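Local atomic coordinates of negative regulator of ofd1 (Schizosaccharomyces pombe, PDB entry 3QTM), a protein that is required for correct translation termination, directly inhibits ofd1 and promotes the stability of the transcription factor domain Sre1N, probably by restraining ofd1-driven degradation. Residues Phe246-Met251 and Lys267-Leu272. Residues are numbered along the deposited sequence; the frame is centred on the assembly and turned at random.
Sequences FAEYYM and KASSWL
Aromatic and alanine packing, with no direct hydrogen bond across it, joins two consecutive antiparallel helices, 229-254 and 262-285, as in the hairpins of tetratricopeptide-repeat proteins. The segments run at 159° to each other, their axes 8.1 Å apart. The backbones come nearest at A247 and A268, CA to CA 4.6 Å, where two small side chains are consistent with the close approach; A268 CB touches Y250 CB at 3.7 Å. F246 lies in an offset stack on the five-membered ring of W271, planes 7° apart, while its CB sits over the face of that same ring. The Y250 ring is nearly parallel to the W271 five-membered ring but meets it rim to rim, CE2 lying 3.5 Å from NE1. With CG of Y250 beside the backbone N (chi1 -74°), the phenol reaches across to K267, whose CB stands over one face, 3.8 Å from the ring centroid; Y249 covers the opposite face. One water clasps the polar rims, donating to Y250 OH and accepting from W271 NE1 at 3.0 Å. On the other flank, A247 CB presses tightly on L272 CD2 at 3.5 Å, and the selenium of selenomethionine M251 touches L272 CD1. E204 hydrogen-bonds Y250 OH and forms a salt bridge with K267, which also pairs with D263. Helix 204-209, which carries E204, also packs L208 against F246 and W271, whereas helix 292-305 meets A268 through I305 and L272 through L302.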
loop_
_atom_site.group_PDB
_atom_site.type_symbol
_atom_site.label_atom_id
_atom_site.label_comp_id
_atom_site.label_asym_id
_atom_site.label_seq_id
_atom_site.Cartn_x
_atom_site.Cartn_y
_atom_site.Cartn_z
ATOM N N PHE A 246 13.109 -5.911 3.105
ATOM C CA PHE A 246 13.501 -7.293 2.923
ATOM C C PHE A 246 15.004 -7.432 3.184
ATOM O O PHE A 246 15.453 -8.377 3.843
ATOM C CB PHE A 246 13.142 -7.788 1.530
ATOM C CG PHE A 246 12.565 -9.164 1.524
ATOM C CD1 PHE A 246 13.012 -10.116 2.426
ATOM C CD2 PHE A 246 11.578 -9.516 0.621
ATOM C CE1 PHE A 246 12.479 -11.397 2.433
ATOM C CE2 PHE A 246 11.040 -10.798 0.620
ATOM C CZ PHE A 246 11.493 -11.738 1.526
ATOM N N ALA A 247 15.775 -6.475 2.676
ATOM C CA ALA A 247 17.203 -6.443 2.945
ATOM C C ALA A 247 17.463 -6.503 4.445
ATOM O O ALA A 247 18.292 -7.288 4.891
ATOM C CB ALA A 247 17.848 -5.210 2.336
ATOM N N GLU A 248 16.757 -5.685 5.222
ATOM C CA GLU A 248 16.948 -5.682 6.677
ATOM C C GLU A 248 16.556 -7.002 7.310
ATOM O O GLU A 248 17.151 -7.424 8.297
ATOM C CB GLU A 248 16.150 -4.575 7.342
ATOM C CG GLU A 248 16.652 -3.203 7.043
ATOM C CD GLU A 248 15.629 -2.152 7.397
ATOM O OE1 GLU A 248 14.733 -2.454 8.228
ATOM O OE2 GLU A 248 15.719 -1.035 6.839
ATOM N N TYR A 249 15.539 -7.643 6.751
ATOM C CA TYR A 249 15.112 -8.945 7.233
ATOM C C TYR A 249 16.315 -9.880 7.258
ATOM O O TYR A 249 16.567 -10.577 8.246
ATOM C CB TYR A 249 14.029 -9.500 6.321
ATOM C CG TYR A 249 13.691 -10.963 6.533
ATOM C CD1 TYR A 249 12.904 -11.375 7.609
ATOM C CD2 TYR A 249 14.131 -11.928 5.636
ATOM C CE1 TYR A 249 12.581 -12.715 7.788
ATOM C CE2 TYR A 249 13.813 -13.262 5.802
ATOM C CZ TYR A 249 13.038 -13.655 6.873
ATOM O OH TYR A 249 12.733 -14.997 7.014
ATOM N N TYR A 250 17.074 -9.863 6.170
ATOM C CA TYR A 250 18.217 -10.741 6.038
ATOM C C TYR A 250 19.408 -10.289 6.869
ATOM O O TYR A 250 20.088 -11.110 7.482
ATOM C CB TYR A 250 18.602 -10.875 4.575
ATOM C CG TYR A 250 17.651 -11.747 3.802
ATOM C CD1 TYR A 250 17.537 -13.104 4.088
ATOM C CD2 TYR A 250 16.870 -11.222 2.783
ATOM C CE1 TYR A 250 16.667 -13.912 3.376
ATOM C CE2 TYR A 250 16.003 -12.016 2.068
ATOM C CZ TYR A 250 15.903 -13.360 2.364
ATOM O OH TYR A 250 15.033 -14.147 1.644
HETATM N N MSE A 251 19.654 -8.984 6.891
HETATM C CA MSE A 251 20.767 -8.449 7.655
HETATM C C MSE A 251 20.564 -8.749 9.124
HETATM O O MSE A 251 21.514 -9.054 9.840
HETATM C CB MSE A 251 20.920 -6.949 7.425
HETATM C CG MSE A 251 21.242 -6.595 5.978
HETATM SE SE MSE A 251 21.562 -4.683 5.669
HETATM C CE MSE A 251 19.790 -3.953 6.017
ATOM N N LYS A 267 21.602 -12.913 -0.231
ATOM C CA LYS A 267 20.208 -12.515 -0.370
ATOM C C LYS A 267 20.010 -11.057 0.032
ATOM O O LYS A 267 19.306 -10.317 -0.647
ATOM C CB LYS A 267 19.292 -13.433 0.439
ATOM C CG LYS A 267 19.128 -14.809 -0.180
ATOM C CD LYS A 267 18.484 -15.796 0.781
ATOM C CE LYS A 267 18.145 -17.105 0.071
ATOM N NZ LYS A 267 17.614 -18.136 1.008
ATOM N N ALA A 268 20.638 -10.649 1.128
ATOM C CA ALA A 268 20.556 -9.265 1.578
ATOM C C ALA A 268 21.104 -8.337 0.505
ATOM O O ALA A 268 20.553 -7.269 0.266
ATOM C CB ALA A 268 21.318 -9.074 2.876
ATOM N N SER A 269 22.182 -8.765 -0.150
ATOM C CA SER A 269 22.833 -7.956 -1.175
ATOM C C SER A 269 21.991 -7.815 -2.436
ATOM O O SER A 269 22.021 -6.775 -3.090
ATOM C CB SER A 269 24.208 -8.534 -1.527
ATOM O OG SER A 269 25.052 -8.532 -0.389
ATOM N N SER A 270 21.255 -8.861 -2.789
ATOM C CA SER A 270 20.350 -8.766 -3.928
ATOM C C SER A 270 19.280 -7.716 -3.672
ATOM O O SER A 270 18.926 -6.932 -4.559
ATOM C CB SER A 270 19.684 -10.105 -4.217
ATOM O OG SER A 270 20.238 -10.687 -5.372
ATOM N N TRP A 271 18.755 -7.707 -2.456
ATOM C CA TRP A 271 17.697 -6.763 -2.136
ATOM C C TRP A 271 18.230 -5.337 -2.063
ATOM O O TRP A 271 17.568 -4.399 -2.510
ATOM C CB TRP A 271 16.963 -7.179 -0.861
ATOM C CG TRP A 271 16.129 -8.383 -1.103
ATOM C CD1 TRP A 271 16.287 -9.622 -0.551
ATOM C CD2 TRP A 271 15.020 -8.478 -2.001
ATOM N NE1 TRP A 271 15.336 -10.483 -1.045
ATOM C CE2 TRP A 271 14.545 -9.805 -1.937
ATOM C CE3 TRP A 271 14.379 -7.567 -2.853
ATOM C CZ2 TRP A 271 13.449 -10.241 -2.684
ATOM C CZ3 TRP A 271 13.299 -8.005 -3.599
ATOM C CH2 TRP A 271 12.846 -9.331 -3.511
ATOM N N LEU A 272 19.436 -5.180 -1.526
ATOM C CA LEU A 272 20.056 -3.862 -1.454
ATOM C C LEU A 272 20.312 -3.316 -2.853
ATOM O O LEU A 272 20.066 -2.135 -3.127
ATOM C CB LEU A 272 21.346 -3.908 -0.632
ATOM C CG LEU A 272 21.116 -4.116 0.868
ATOM C CD1 LEU A 272 22.429 -4.323 1.627
ATOM C CD2 LEU A 272 20.326 -2.955 1.448
HETATM O O HOH W 1 15.612 -13.437 -0.969
#